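Local coordinates for glycoside hydrolase family protein (PDB 6Q2F), which hydrolyses alpha-L-rhamnosides, probably releasing terminal alpha-L-rhamnose from glycosides, at residues R56-W61 and Q87-N92; G210-P215 and L441-S446; V216-S221 and G435-V440; V676-V681 and L692-F697. All blocks are in the same frame, centred on the assembly; numbering follows the deposited sequence.

Interaction 1 of 4, residues R56-W61 and Q87-N92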
loop_
_atom_site.group_PDB
_atom_site.type_symbol
_atom_site.label_atom_id
_atom_site.label_comp_id
_atom_site.label_asym_id
_atom_site.label_seq_id
_atom_site.Cartn_x
_atom_site.Cartn_y
_atom_site.Cartn_z
ATOM N N ARG A 56 -8.323 15.675 1.786
ATOM C CA ARG A 56 -8.694 15.315 3.141
ATOM C C ARG A 56 -7.435 15.245 3.997
ATOM O O ARG A 56 -6.311 15.271 3.490
ATOM C CB ARG A 56 -9.422 13.970 3.144
ATOM C CG ARG A 56 -10.902 13.999 2.771
ATOM C CD ARG A 56 -11.224 14.510 1.366
ATOM N NE ARG A 56 -12.660 14.328 1.127
ATOM C CZ ARG A 56 -13.420 15.086 0.347
ATOM N NH1 ARG A 56 -12.881 16.115 -0.320
ATOM N NH2 ARG A 56 -14.719 14.795 0.237
ATOM N N VAL A 57 -7.627 15.149 5.313
ATOM C CA VAL A 57 -6.521 14.862 6.222
ATOM C C VAL A 57 -6.918 13.735 7.169
ATOM O O VAL A 57 -8.089 13.549 7.504
ATOM C CB VAL A 57 -6.078 16.102 7.037
ATOM C CG1 VAL A 57 -5.714 17.252 6.092
ATOM C CG2 VAL A 57 -7.158 16.496 8.021
ATOM N N TRP A 58 -5.929 12.970 7.593
ATOM C CA TRP A 58 -6.104 12.123 8.748
ATOM C C TRP A 58 -5.997 12.989 10.002
ATOM O O TRP A 58 -5.250 13.975 10.046
ATOM C CB TRP A 58 -5.064 10.998 8.758
ATOM C CG TRP A 58 -5.475 9.855 7.865
ATOM C CD1 TRP A 58 -6.541 9.833 7.013
ATOM C CD2 TRP A 58 -4.862 8.562 7.774
ATOM N NE1 TRP A 58 -6.619 8.614 6.385
ATOM C CE2 TRP A 58 -5.607 7.815 6.840
ATOM C CE3 TRP A 58 -3.773 7.957 8.408
ATOM C CZ2 TRP A 58 -5.279 6.506 6.498
ATOM C CZ3 TRP A 58 -3.448 6.651 8.071
ATOM C CH2 TRP A 58 -4.203 5.937 7.134
ATOM N N TRP A 59 -6.771 12.626 11.022
ATOM C CA TRP A 59 -6.991 13.502 12.183
ATOM C C TRP A 59 -6.967 12.641 13.448
ATOM O O TRP A 59 -8.006 12.257 13.989
ATOM C CB TRP A 59 -8.305 14.254 12.011
ATOM C CG TRP A 59 -8.639 15.278 13.040
ATOM C CD1 TRP A 59 -7.866 16.348 13.450
ATOM C CD2 TRP A 59 -9.893 15.412 13.704
ATOM N NE1 TRP A 59 -8.568 17.104 14.366
ATOM C CE2 TRP A 59 -9.812 16.548 14.538
ATOM C CE3 TRP A 59 -11.072 14.667 13.695
ATOM C CZ2 TRP A 59 -10.866 16.952 15.346
ATOM C CZ3 TRP A 59 -12.113 15.057 14.512
ATOM C CH2 TRP A 59 -12.007 16.196 15.320
ATOM N N HIS A 60 -5.763 12.334 13.913
ATOM C CA HIS A 60 -5.588 11.414 15.026
ATOM C C HIS A 60 -5.868 12.105 16.353
ATOM O O HIS A 60 -5.356 13.192 16.614
ATOM C CB HIS A 60 -4.171 10.848 15.038
ATOM C CG HIS A 60 -3.880 9.909 13.908
ATOM N ND1 HIS A 60 -3.481 10.345 12.662
ATOM C CD2 HIS A 60 -3.906 8.556 13.847
ATOM C CE1 HIS A 60 -3.289 9.298 11.877
ATOM N NE2 HIS A 60 -3.541 8.203 12.571
ATOM N N TRP A 61 -6.678 11.469 17.189
ATOM C CA TRP A 61 -6.855 11.868 18.579
ATOM C C TRP A 61 -5.830 11.105 19.412
ATOM O O TRP A 61 -5.936 9.889 19.564
ATOM C CB TRP A 61 -8.277 11.560 19.051
ATOM C CG TRP A 61 -9.330 12.476 18.511
ATOM C CD1 TRP A 61 -9.173 13.456 17.590
ATOM C CD2 TRP A 61 -10.716 12.477 18.874
ATOM N NE1 TRP A 61 -10.374 14.078 17.345
ATOM C CE2 TRP A 61 -11.338 13.491 18.132
ATOM C CE3 TRP A 61 -11.495 11.698 19.747
ATOM C CZ2 TRP A 61 -12.702 13.779 18.255
ATOM C CZ3 TRP A 61 -12.828 11.992 19.876
ATOM C CH2 TRP A 61 -13.424 13.024 19.126
ATOM N N GLN A 87 -10.405 12.403 8.551
ATOM C CA GLN A 87 -10.641 11.000 8.876
ATOM C C GLN A 87 -10.099 10.766 10.275
ATOM O O GLN A 87 -8.886 10.811 10.496
ATOM C CB GLN A 87 -9.996 10.095 7.821
ATOM C CG GLN A 87 -10.343 10.567 6.374
ATOM C CD GLN A 87 -10.149 9.500 5.291
ATOM O OE1 GLN A 87 -9.272 8.658 5.374
ATOM N NE2 GLN A 87 -10.962 9.565 4.258
ATOM N N ASN A 88 -11.003 10.566 11.220
ATOM C CA ASN A 88 -10.653 10.507 12.628
ATOM C C ASN A 88 -10.119 9.135 13.023
ATOM O O ASN A 88 -10.583 8.111 12.530
ATOM C CB ASN A 88 -11.875 10.852 13.483
ATOM C CG ASN A 88 -11.572 10.809 14.971
ATOM O OD1 ASN A 88 -12.234 10.106 15.735
ATOM N ND2 ASN A 88 -10.538 11.527 15.382
ATOM N N PHE A 89 -9.156 9.129 13.947
ATOM C CA PHE A 89 -8.692 7.924 14.626
ATOM C C PHE A 89 -8.566 8.225 16.103
ATOM O O PHE A 89 -8.003 9.266 16.482
ATOM C CB PHE A 89 -7.324 7.454 14.122
ATOM C CG PHE A 89 -7.262 7.219 12.649
ATOM C CD1 PHE A 89 -7.644 6.005 12.125
ATOM C CD2 PHE A 89 -6.815 8.217 11.790
ATOM C CE1 PHE A 89 -7.578 5.778 10.756
ATOM C CE2 PHE A 89 -6.753 7.999 10.420
ATOM C CZ PHE A 89 -7.127 6.783 9.906
ATOM N N ASP A 90 -9.086 7.327 16.939
ATOM C CA ASP A 90 -8.762 7.373 18.365
ATOM C C ASP A 90 -7.562 6.456 18.568
ATOM O O ASP A 90 -7.712 5.238 18.618
ATOM C CB ASP A 90 -9.941 6.964 19.236
ATOM C CG ASP A 90 -9.690 7.249 20.713
ATOM O OD1 ASP A 90 -9.668 8.451 21.074
ATOM O OD2 ASP A 90 -9.493 6.295 21.496
ATOM N N ALA A 91 -6.372 7.042 18.687
ATOM C CA ALA A 91 -5.113 6.297 18.660
ATOM C C ALA A 91 -4.536 6.185 20.066
ATOM O O ALA A 91 -4.162 7.199 20.666
ATOM C CB ALA A 91 -4.103 6.972 17.729
ATOM N N ASN A 92 -4.434 4.953 20.572
ATOM C CA ASN A 92 -3.972 4.702 21.938
ATOM C C ASN A 92 -2.459 4.483 21.961
ATOM O O ASN A 92 -1.958 3.439 22.363
ATOM C CB ASN A 92 -4.709 3.506 22.528
ATOM C CG ASN A 92 -4.456 3.340 24.029
ATOM O OD1 ASN A 92 -3.794 2.394 24.464
ATOM N ND2 ASN A 92 -4.988 4.261 24.820
HETATM O O HOH W 1 -7.343 9.342 21.882
#
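Phe-89 sits between Trp-58 and His-60 and meets the two rings in different ways. It drives its edge into the face of Trp-58, with planes 68° apart and CZ standing over the middle of the indole, while CE2 comes within 3.3 Å of Trp-58 CD2. Against His-60 it makes an offset stack, centroids 4.6 Å apart, in which CD2 lies 3.4 Å from His-60 NE2 and the two side chains run the same way. The Trp-58 indole is fixed at its rim too: NE1 donates to Gln-87 OE1 over 2.8 Å, the amide turned only 22° from the ring plane. These residues line the interior of an eight-stranded parallel beta barrel of the TIM type, where strands 56-62 and 85-91, joined through helix 68-81, form a beta-alpha-beta unit. The bound sodium ion lies about 5 Å from the Trp-58 side chain at the nearest atoms. On the other face of the sheet Trp-59 and Trp-61 pack against helix 68-81, with Asn-88 beside them, and Trp-59 NE1 bonds Asp-74. Asn-88 has CG anti to its N (chi1 -180°), which carries ND2 across to Trp-59 O at 3.0 Å and over one face of Trp-61. Backbone bonds between the parallel strands complete the pairing, among them Trp-61 N to Phe-89 O at 2.7 Å. A water joins Trp-61 O to Asp-90 OD1, which also receives Trp-110 NE1.

Interaction 2 of 4, residues G210-P215 and L441-S446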
loop_
_atom_site.group_PDB
_atom_site.type_symbol
_atom_site.label_atom_id
_atom_site.label_comp_id
_atom_site.label_asym_id
_atom_site.label_seq_id
_atom_site.Cartn_x
_atom_site.Cartn_y
_atom_site.Cartn_z
ATOM N N GLY A 210 -12.936 -31.809 10.789
ATOM C CA GLY A 210 -13.315 -33.108 10.279
ATOM C C GLY A 210 -12.272 -34.147 10.629
ATOM O O GLY A 210 -11.234 -33.853 11.221
ATOM N N VAL A 211 -12.582 -35.383 10.242
ATOM C CA VAL A 211 -11.702 -36.521 10.448
ATOM C C VAL A 211 -11.522 -37.212 9.112
ATOM O O VAL A 211 -12.505 -37.560 8.448
ATOM C CB VAL A 211 -12.265 -37.491 11.494
ATOM C CG1 VAL A 211 -11.252 -38.565 11.835
ATOM C CG2 VAL A 211 -12.644 -36.720 12.735
ATOM N N LEU A 212 -10.277 -37.396 8.709
ATOM C CA LEU A 212 -9.951 -38.070 7.469
ATOM C C LEU A 212 -9.055 -39.254 7.784
ATOM O O LEU A 212 -8.229 -39.204 8.698
ATOM C CB LEU A 212 -9.249 -37.140 6.481
ATOM C CG LEU A 212 -9.994 -35.856 6.139
ATOM C CD1 LEU A 212 -9.078 -34.950 5.348
ATOM C CD2 LEU A 212 -11.296 -36.168 5.369
ATOM N N ALA A 213 -9.249 -40.328 7.035
ATOM C CA ALA A 213 -8.380 -41.486 7.115
ATOM C C ALA A 213 -7.943 -41.845 5.708
ATOM O O ALA A 213 -8.689 -41.663 4.742
ATOM C CB ALA A 213 -9.067 -42.681 7.780
ATOM N N PHE A 214 -6.723 -42.354 5.599
ATOM C CA PHE A 214 -6.180 -42.718 4.304
ATOM C C PHE A 214 -5.061 -43.717 4.520
ATOM O O PHE A 214 -4.375 -43.662 5.548
ATOM C CB PHE A 214 -5.677 -41.486 3.543
ATOM C CG PHE A 214 -4.791 -40.580 4.356
ATOM C CD1 PHE A 214 -3.421 -40.778 4.383
ATOM C CD2 PHE A 214 -5.327 -39.535 5.090
ATOM C CE1 PHE A 214 -2.590 -39.945 5.126
ATOM C CE2 PHE A 214 -4.502 -38.698 5.836
ATOM C CZ PHE A 214 -3.129 -38.909 5.851
ATOM N N PRO A 215 -4.874 -44.653 3.597
ATOM C CA PRO A 215 -3.792 -45.627 3.740
ATOM C C PRO A 215 -2.444 -44.971 3.515
ATOM O O PRO A 215 -2.313 -43.986 2.784
ATOM C CB PRO A 215 -4.091 -46.664 2.650
ATOM C CG PRO A 215 -5.517 -46.394 2.225
ATOM C CD PRO A 215 -5.719 -44.930 2.429
ATOM N N LEU A 441 -6.374 -38.558 10.471
ATOM C CA LEU A 441 -6.121 -37.168 10.665
ATOM C C LEU A 441 -7.319 -36.472 11.245
ATOM O O LEU A 441 -8.378 -36.494 10.679
ATOM C CB LEU A 441 -5.797 -36.590 9.308
ATOM C CG LEU A 441 -5.197 -35.231 9.146
ATOM C CD1 LEU A 441 -4.211 -34.993 10.240
ATOM C CD2 LEU A 441 -4.492 -35.181 7.827
ATOM N N ARG A 442 -7.124 -35.851 12.387
ATOM C CA ARG A 442 -8.182 -35.122 12.996
ATOM C C ARG A 442 -7.849 -33.658 12.794
ATOM O O ARG A 442 -6.913 -33.142 13.344
ATOM C CB ARG A 442 -8.352 -35.447 14.464
ATOM C CG ARG A 442 -9.483 -34.675 15.089
ATOM C CD ARG A 442 -9.780 -35.127 16.493
ATOM N NE ARG A 442 -10.763 -34.298 17.139
ATOM C CZ ARG A 442 -11.090 -34.398 18.409
ATOM N NH1 ARG A 442 -10.508 -35.291 19.168
ATOM N NH2 ARG A 442 -11.991 -33.597 18.921
ATOM N N LEU A 443 -8.661 -33.012 11.986
ATOM C CA LEU A 443 -8.491 -31.605 11.684
ATOM C C LEU A 443 -9.384 -30.782 12.597
ATOM O O LEU A 443 -10.539 -31.143 12.841
ATOM C CB LEU A 443 -8.832 -31.325 10.221
ATOM C CG LEU A 443 -8.044 -32.158 9.221
ATOM C CD1 LEU A 443 -8.520 -31.834 7.810
ATOM C CD2 LEU A 443 -6.562 -31.872 9.372
ATOM N N GLY A 444 -8.845 -29.679 13.094
ATOM C CA GLY A 444 -9.642 -28.720 13.828
ATOM C C GLY A 444 -9.168 -27.332 13.491
ATOM O O GLY A 444 -8.339 -27.158 12.589
ATOM N N TYR A 445 -9.691 -26.330 14.185
ATOM C CA TYR A 445 -9.139 -24.993 14.070
ATOM C C TYR A 445 -8.995 -24.382 15.454
ATOM O O TYR A 445 -9.605 -24.826 16.436
ATOM C CB TYR A 445 -9.991 -24.083 13.160
ATOM C CG TYR A 445 -11.337 -23.677 13.721
ATOM C CD1 TYR A 445 -11.448 -22.629 14.640
ATOM C CD2 TYR A 445 -12.502 -24.333 13.321
ATOM C CE1 TYR A 445 -12.686 -22.253 15.150
ATOM C CE2 TYR A 445 -13.740 -23.959 13.814
ATOM C CZ TYR A 445 -13.828 -22.923 14.731
ATOM O OH TYR A 445 -15.064 -22.560 15.228
ATOM N N SER A 446 -8.170 -23.349 15.510
ATOM C CA SER A 446 -7.986 -22.577 16.724
ATOM C C SER A 446 -7.660 -21.147 16.308
ATOM O O SER A 446 -7.539 -20.839 15.121
ATOM C CB SER A 446 -6.910 -23.202 17.606
ATOM O OG SER A 446 -5.643 -23.102 16.991
#
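Two inner strands of a four-stranded antiparallel sheet, 206-217 and 436-447, meet here through Gly-210, Val-211 and Leu-212 on one side and Leu-441, Arg-442 and Leu-443 on the other. Leu-212 and Leu-441 form a hydrogen-bonded pair: Leu-441 N reaches Leu-212 O at 2.6 Å, and Leu-212 N returns to Leu-441 O at 2.9 Å. Gly-210 and Leu-443 make the next such pair less evenly. Leu-443 N is 2.8 Å from Gly-210 O, whereas the return bond from Gly-210 N to Leu-443 O stretches to 3.2 Å. With phi at 162°, Gly-210 has a backbone shape in which a beta carbon would press on the carbonyl oxygen of the preceding residue. Strand 151-160 flanks 436-447 and strand 413-414 flanks 206-217. Between the two bonded pairs lies the non-hydrogen-bonded pair Val-211 and Arg-442, where Val-211 CA directs its hydrogen at Leu-441 O. The Arg-442 chain is extended throughout and ends in a salt bridge to Glu-208. On the opposite face three leucines and a ring gather. Leu-212 CD1 touches Leu-443 CD1 at 4.0 Å, one branch end meeting the other. Phe-214 holds CG between N and the carbonyl carbon (chi1 49°), the crowded position, and this turns the ring across toward the neighbouring strand, where CE2, at the ring's edge, lies 4.0 Å from Leu-441 CD2.

Interaction 3 of 4, residues V216-S221 and G435-V440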
loop_
_atom_site.group_PDB
_atom_site.type_symbol
_atom_site.label_atom_id
_atom_site.label_comp_id
_atom_site.label_asym_id
_atom_site.label_seq_id
_atom_site.Cartn_x
_atom_site.Cartn_y
_atom_site.Cartn_z
ATOM N N VAL A 216 -1.432 -45.539 4.154
ATOM C CA VAL A 216 -0.096 -44.962 4.131
ATOM C C VAL A 216 0.863 -46.142 4.249
ATOM O O VAL A 216 0.508 -47.161 4.862
ATOM C CB VAL A 216 0.066 -43.919 5.254
ATOM C CG1 VAL A 216 -0.862 -42.736 5.057
ATOM C CG2 VAL A 216 -0.099 -44.541 6.632
ATOM N N PRO A 217 2.045 -46.089 3.641
ATOM C CA PRO A 217 2.950 -47.241 3.702
ATOM C C PRO A 217 3.690 -47.306 5.029
ATOM O O PRO A 217 4.100 -46.284 5.588
ATOM C CB PRO A 217 3.916 -46.983 2.541
ATOM C CG PRO A 217 3.967 -45.497 2.454
ATOM C CD PRO A 217 2.579 -45.015 2.786
ATOM N N ASP A 218 3.839 -48.528 5.543
ATOM C CA ASP A 218 4.725 -48.756 6.676
ATOM C C ASP A 218 6.103 -48.212 6.343
ATOM O O ASP A 218 6.667 -48.517 5.291
ATOM C CB ASP A 218 4.807 -50.251 7.003
ATOM C CG ASP A 218 3.519 -50.794 7.590
ATOM O OD1 ASP A 218 2.892 -50.086 8.402
ATOM O OD2 ASP A 218 3.136 -51.931 7.243
ATOM N N ILE A 219 6.629 -47.376 7.227
ATOM C CA ILE A 219 7.829 -46.604 6.943
ATOM C C ILE A 219 8.901 -46.995 7.950
ATOM O O ILE A 219 8.602 -47.347 9.096
ATOM C CB ILE A 219 7.534 -45.083 6.970
ATOM C CG1 ILE A 219 6.590 -44.696 5.826
ATOM C CG2 ILE A 219 8.800 -44.243 6.919
ATOM C CD1 ILE A 219 6.042 -43.284 5.934
ATOM N N ALA A 220 10.156 -46.973 7.492
ATOM C CA ALA A 220 11.303 -47.230 8.353
ATOM C C ALA A 220 11.400 -46.174 9.446
ATOM O O ALA A 220 11.729 -45.016 9.167
ATOM C CB ALA A 220 12.595 -47.268 7.529
ATOM N N SER A 221 11.098 -46.551 10.685
ATOM C CA SER A 221 11.227 -45.603 11.780
ATOM C C SER A 221 12.696 -45.247 11.987
ATOM O O SER A 221 13.599 -46.021 11.662
ATOM C CB SER A 221 10.633 -46.173 13.063
ATOM O OG SER A 221 10.694 -45.209 14.099
ATOM N N GLY A 435 2.353 -54.189 4.567
ATOM C CA GLY A 435 3.228 -53.034 4.502
ATOM C C GLY A 435 2.503 -51.712 4.383
ATOM O O GLY A 435 3.083 -50.738 3.894
ATOM N N GLN A 436 1.250 -51.649 4.830
ATOM C CA GLN A 436 0.398 -50.483 4.603
ATOM C C GLN A 436 -0.528 -50.346 5.803
ATOM O O GLN A 436 -1.335 -51.245 6.063
ATOM C CB GLN A 436 -0.406 -50.653 3.315
ATOM C CG GLN A 436 -0.419 -49.462 2.384
ATOM C CD GLN A 436 -1.011 -49.804 1.025
ATOM O OE1 GLN A 436 -0.554 -50.730 0.356
ATOM N NE2 GLN A 436 -2.036 -49.059 0.616
ATOM N N HIS A 437 -0.423 -49.241 6.537
ATOM C CA HIS A 437 -1.310 -48.998 7.668
ATOM C C HIS A 437 -2.169 -47.762 7.427
ATOM O O HIS A 437 -2.025 -47.052 6.424
ATOM C CB HIS A 437 -0.520 -48.871 8.978
ATOM C CG HIS A 437 0.350 -47.655 9.064
ATOM N ND1 HIS A 437 1.627 -47.617 8.546
ATOM C CD2 HIS A 437 0.145 -46.450 9.649
ATOM C CE1 HIS A 437 2.163 -46.434 8.788
ATOM N NE2 HIS A 437 1.285 -45.708 9.459
ATOM N N TRP A 438 -3.093 -47.527 8.357
ATOM C CA TRP A 438 -4.007 -46.398 8.281
ATOM C C TRP A 438 -3.443 -45.187 9.010
ATOM O O TRP A 438 -2.806 -45.312 10.061
ATOM C CB TRP A 438 -5.373 -46.756 8.872
ATOM C CG TRP A 438 -6.250 -47.539 7.948
ATOM C CD1 TRP A 438 -6.513 -48.883 7.998
ATOM C CD2 TRP A 438 -6.981 -47.028 6.826
ATOM N NE1 TRP A 438 -7.365 -49.235 6.974
ATOM C CE2 TRP A 438 -7.663 -48.116 6.240
ATOM C CE3 TRP A 438 -7.126 -45.760 6.261
ATOM C CZ2 TRP A 438 -8.475 -47.966 5.120
ATOM C CZ3 TRP A 438 -7.932 -45.616 5.145
ATOM C CH2 TRP A 438 -8.598 -46.710 4.590
ATOM N N ARG A 439 -3.775 -44.027 8.498
ATOM C CA ARG A 439 -3.431 -42.800 9.135
ATOM C C ARG A 439 -4.725 -42.063 9.297
ATOM O O ARG A 439 -5.453 -41.901 8.374
ATOM C CB ARG A 439 -2.499 -42.015 8.277
ATOM C CG ARG A 439 -1.753 -40.947 9.005
ATOM C CD ARG A 439 -0.437 -40.836 8.322
ATOM N NE ARG A 439 0.148 -39.543 8.473
ATOM C CZ ARG A 439 1.134 -39.103 7.713
ATOM N NH1 ARG A 439 1.635 -39.861 6.753
ATOM N NH2 ARG A 439 1.632 -37.899 7.931
ATOM N N VAL A 440 -4.982 -41.619 10.505
ATOM C CA VAL A 440 -6.180 -40.900 10.795
ATOM C C VAL A 440 -5.804 -39.495 11.192
ATOM O O VAL A 440 -5.058 -39.277 12.103
ATOM C CB VAL A 440 -6.970 -41.560 11.904
ATOM C CG1 VAL A 440 -8.286 -40.862 12.110
ATOM C CG2 VAL A 440 -7.182 -43.009 11.577
#
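Val-216 and His-437 form an antiparallel hydrogen-bonded pair at one end of 206-217 and 436-447, neighbouring inner strands of a four-stranded antiparallel sheet, where the first strand is running out into a loop. The His-437 side chain leans across toward Val-216 and Asp-218, CG lying between N and the carbonyl carbon (chi1 67°). Val-216 CG2 sits over the ring in a CH-pi contact, 3.5 Å from the centroid and 19° off the normal. At the ring's edge ND1 donates to Asp-218 OD1 at 2.8 Å; the planes of carboxylate and imidazole are nearly parallel, 11° apart, but offset, and ND1 meets OD1 on its anti side and out of the carboxylate plane. A leucine in place of His-437 would probably leave the Asp-218 carboxylate without its hydrogen-bond mate and Val-216 CG2 without a flat ring to lie over. Asp-218 is held at the backbone as well, its N bonding to Gly-435 O at 2.9 Å. Gly-435 takes a positive phi, a conformation that favours glycine. The other branch of Val-216 faces Arg-439, whose chain is bent at chi2 and whose guanidinium forms a salt bridge with Glu-157. There Val-216 CG1 packs on the aliphatic part, 3.7 Å from Arg-439 CB and 3.8 Å from its CD.

Interaction 4 of 4, residues V676-V681 and L692-F697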
loop_
_atom_site.group_PDB
_atom_site.type_symbol
_atom_site.label_atom_id
_atom_site.label_comp_id
_atom_site.label_asym_id
_atom_site.label_seq_id
_atom_site.Cartn_x
_atom_site.Cartn_y
_atom_site.Cartn_z
ATOM N N VAL A 676 -5.063 12.253 0.908
ATOM C CA VAL A 676 -5.492 12.276 2.296
ATOM C C VAL A 676 -4.208 12.445 3.102
ATOM O O VAL A 676 -3.419 11.499 3.238
ATOM C CB VAL A 676 -6.273 11.015 2.697
ATOM C CG1 VAL A 676 -6.838 11.175 4.128
ATOM C CG2 VAL A 676 -7.416 10.760 1.686
ATOM N N ILE A 677 -3.949 13.651 3.541
ATOM C CA ILE A 677 -2.703 13.931 4.193
ATOM C C ILE A 677 -2.503 13.314 5.539
ATOM O O ILE A 677 -3.276 13.485 6.402
ATOM C CB ILE A 677 -2.434 15.436 4.258
ATOM C CG1 ILE A 677 -2.480 16.026 2.871
ATOM C CG2 ILE A 677 -1.103 15.717 4.905
ATOM C CD1 ILE A 677 -2.911 17.453 2.821
ATOM N N HIS A 678 -1.418 12.602 5.662
ATOM C CA HIS A 678 -1.006 11.998 6.883
ATOM C C HIS A 678 0.013 12.923 7.516
ATOM O O HIS A 678 1.097 12.961 7.023
ATOM C CB HIS A 678 -0.313 10.705 6.549
ATOM C CG HIS A 678 0.101 9.913 7.733
ATOM N ND1 HIS A 678 1.143 10.278 8.540
ATOM C CD2 HIS A 678 -0.385 8.770 8.245
ATOM C CE1 HIS A 678 1.267 9.408 9.510
ATOM N NE2 HIS A 678 0.354 8.479 9.351
ATOM N N THR A 679 -0.278 13.639 8.596
ATOM C CA THR A 679 -1.545 13.748 9.274
ATOM C C THR A 679 -1.733 15.127 9.875
ATOM O O THR A 679 -0.879 15.948 9.866
ATOM C CB THR A 679 -1.687 12.909 10.552
ATOM O OG1 THR A 679 -0.440 12.476 11.043
ATOM C CG2 THR A 679 -2.604 11.882 10.412
ATOM N N SER A 680 -2.908 15.320 10.415
ATOM C CA SER A 680 -3.305 16.479 11.080
ATOM C C SER A 680 -3.763 16.019 12.451
ATOM O O SER A 680 -4.914 15.823 12.681
ATOM C CB SER A 680 -4.423 17.145 10.325
ATOM O OG SER A 680 -4.661 18.412 10.787
ATOM N N VAL A 681 -2.825 15.833 13.353
ATOM C CA VAL A 681 -3.138 15.453 14.720
ATOM C C VAL A 681 -4.038 16.512 15.355
ATOM O O VAL A 681 -3.872 17.717 15.136
ATOM C CB VAL A 681 -1.822 15.255 15.493
ATOM C CG1 VAL A 681 -2.032 15.424 16.981
ATOM C CG2 VAL A 681 -1.243 13.877 15.205
ATOM N N LEU A 692 1.390 18.278 20.071
ATOM C CA LEU A 692 1.350 16.833 19.885
ATOM C C LEU A 692 1.670 16.432 18.449
ATOM O O LEU A 692 1.446 17.190 17.503
ATOM C CB LEU A 692 -0.023 16.294 20.234
ATOM C CG LEU A 692 -0.540 16.491 21.644
ATOM C CD1 LEU A 692 -1.945 15.911 21.678
ATOM C CD2 LEU A 692 0.357 15.830 22.634
ATOM N N SER A 693 2.190 15.219 18.312
ATOM C CA SER A 693 2.529 14.637 17.025
ATOM C C SER A 693 2.160 13.166 17.126
ATOM O O SER A 693 2.109 12.620 18.229
ATOM C CB SER A 693 4.021 14.796 16.735
ATOM O OG SER A 693 4.804 14.153 17.726
ATOM N N LEU A 694 1.973 12.495 16.007
ATOM C CA LEU A 694 1.656 11.081 16.020
ATOM C C LEU A 694 2.950 10.330 16.142
ATOM O O LEU A 694 3.497 9.896 15.190
ATOM C CB LEU A 694 0.952 10.686 14.732
ATOM C CG LEU A 694 0.818 9.202 14.433
ATOM C CD1 LEU A 694 -0.044 8.499 15.439
ATOM C CD2 LEU A 694 0.331 8.912 13.038
ATOM N N ALA A 695 3.437 10.217 17.354
ATOM C CA ALA A 695 4.691 9.566 17.633
ATOM C C ALA A 695 5.835 10.193 16.832
ATOM O O ALA A 695 5.982 11.356 16.829
ATOM C CB ALA A 695 4.594 8.075 17.441
ATOM N N ILE A 696 6.603 9.400 16.135
ATOM C CA ILE A 696 7.727 9.882 15.384
ATOM C C ILE A 696 7.347 10.208 13.973
ATOM O O ILE A 696 8.187 10.322 13.127
ATOM C CB ILE A 696 8.781 8.791 15.273
ATOM C CG1 ILE A 696 8.194 7.564 14.623
ATOM C CG2 ILE A 696 9.333 8.411 16.621
ATOM C CD1 ILE A 696 9.238 6.553 14.249
ATOM N N PHE A 697 6.075 10.295 13.677
ATOM C CA PHE A 697 5.697 10.524 12.307
ATOM C C PHE A 697 5.136 11.862 11.972
ATOM O O PHE A 697 4.472 12.470 12.745
ATOM C CB PHE A 697 4.664 9.496 11.869
ATOM C CG PHE A 697 5.089 8.092 12.022
ATOM C CD1 PHE A 697 5.868 7.506 11.099
ATOM C CD2 PHE A 697 4.667 7.357 13.074
ATOM C CE1 PHE A 697 6.264 6.211 11.236
ATOM C CE2 PHE A 697 5.038 6.059 13.218
ATOM C CZ PHE A 697 5.846 5.484 12.292
#
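Apolar packing carries most of this contact, and Val-681 uses both of its branches in it. With CG1 anti to N (chi1 157°), that methyl crosses to Leu-692 CB at 3.9 Å, and CG2 settles against the start of the next turn, 3.6 Å from Leu-694 N and 3.9 Å from Leu-694 CB. An alanine at this site is likely to open a gap between Leu-692 and Leu-694, since neither would keep a methyl branch to lean on. Leu-694 in turn sends CD2 to the imidazole of His-678, lying 3.7 Å from CE1 and equally near NE2, and reaches Thr-679 OG1 with the same methyl. Phe-697 comes in through CB at the edge of the His-678 ring and carries its own ring elsewhere.

Within 692-697 the backbone bonds to itself: Leu-694 is the centre of an inverse gamma turn and begins a type II' turn closed by Phe-697 N to Leu-694 O at 3.0 Å. Across from it the chain leaves barrel strand 674-677 and passes through a cis peptide bond before Thr-679.

Polar ties of the ring lie beyond the contact. His-678 ND1 bonds Gly-698 O, and the side chain packs on Glu-644, a sodium ligand. The segments thus meet by van der Waals contact, and Thr-679 OG1 is buried without a hydrogen-bonding partner, probably at some cost in energy.

Overall arrangement
From the N terminus, interaction 1 closes first, joining strands 56-62 and 85-91 around a single helix at the start of the barrel. Interaction 2 then closes a loop of more than two hundred residues between strands 206-217 and 436-447, and interaction 3 nests inside it on the same two strands, their centres about 17 Å apart and Phe-214 bonded to Arg-439 through the backbone. Interaction 4 comes last and spans a short loop beyond strand 674-677. That strand lies beside 56-62, which brings interaction 4 back to interaction 1 and closes the barrel; Trp-58 O probably bonds Ser-680 N. None of the contacts cross, and the antiparallel sheet remains remote from the barrel pair.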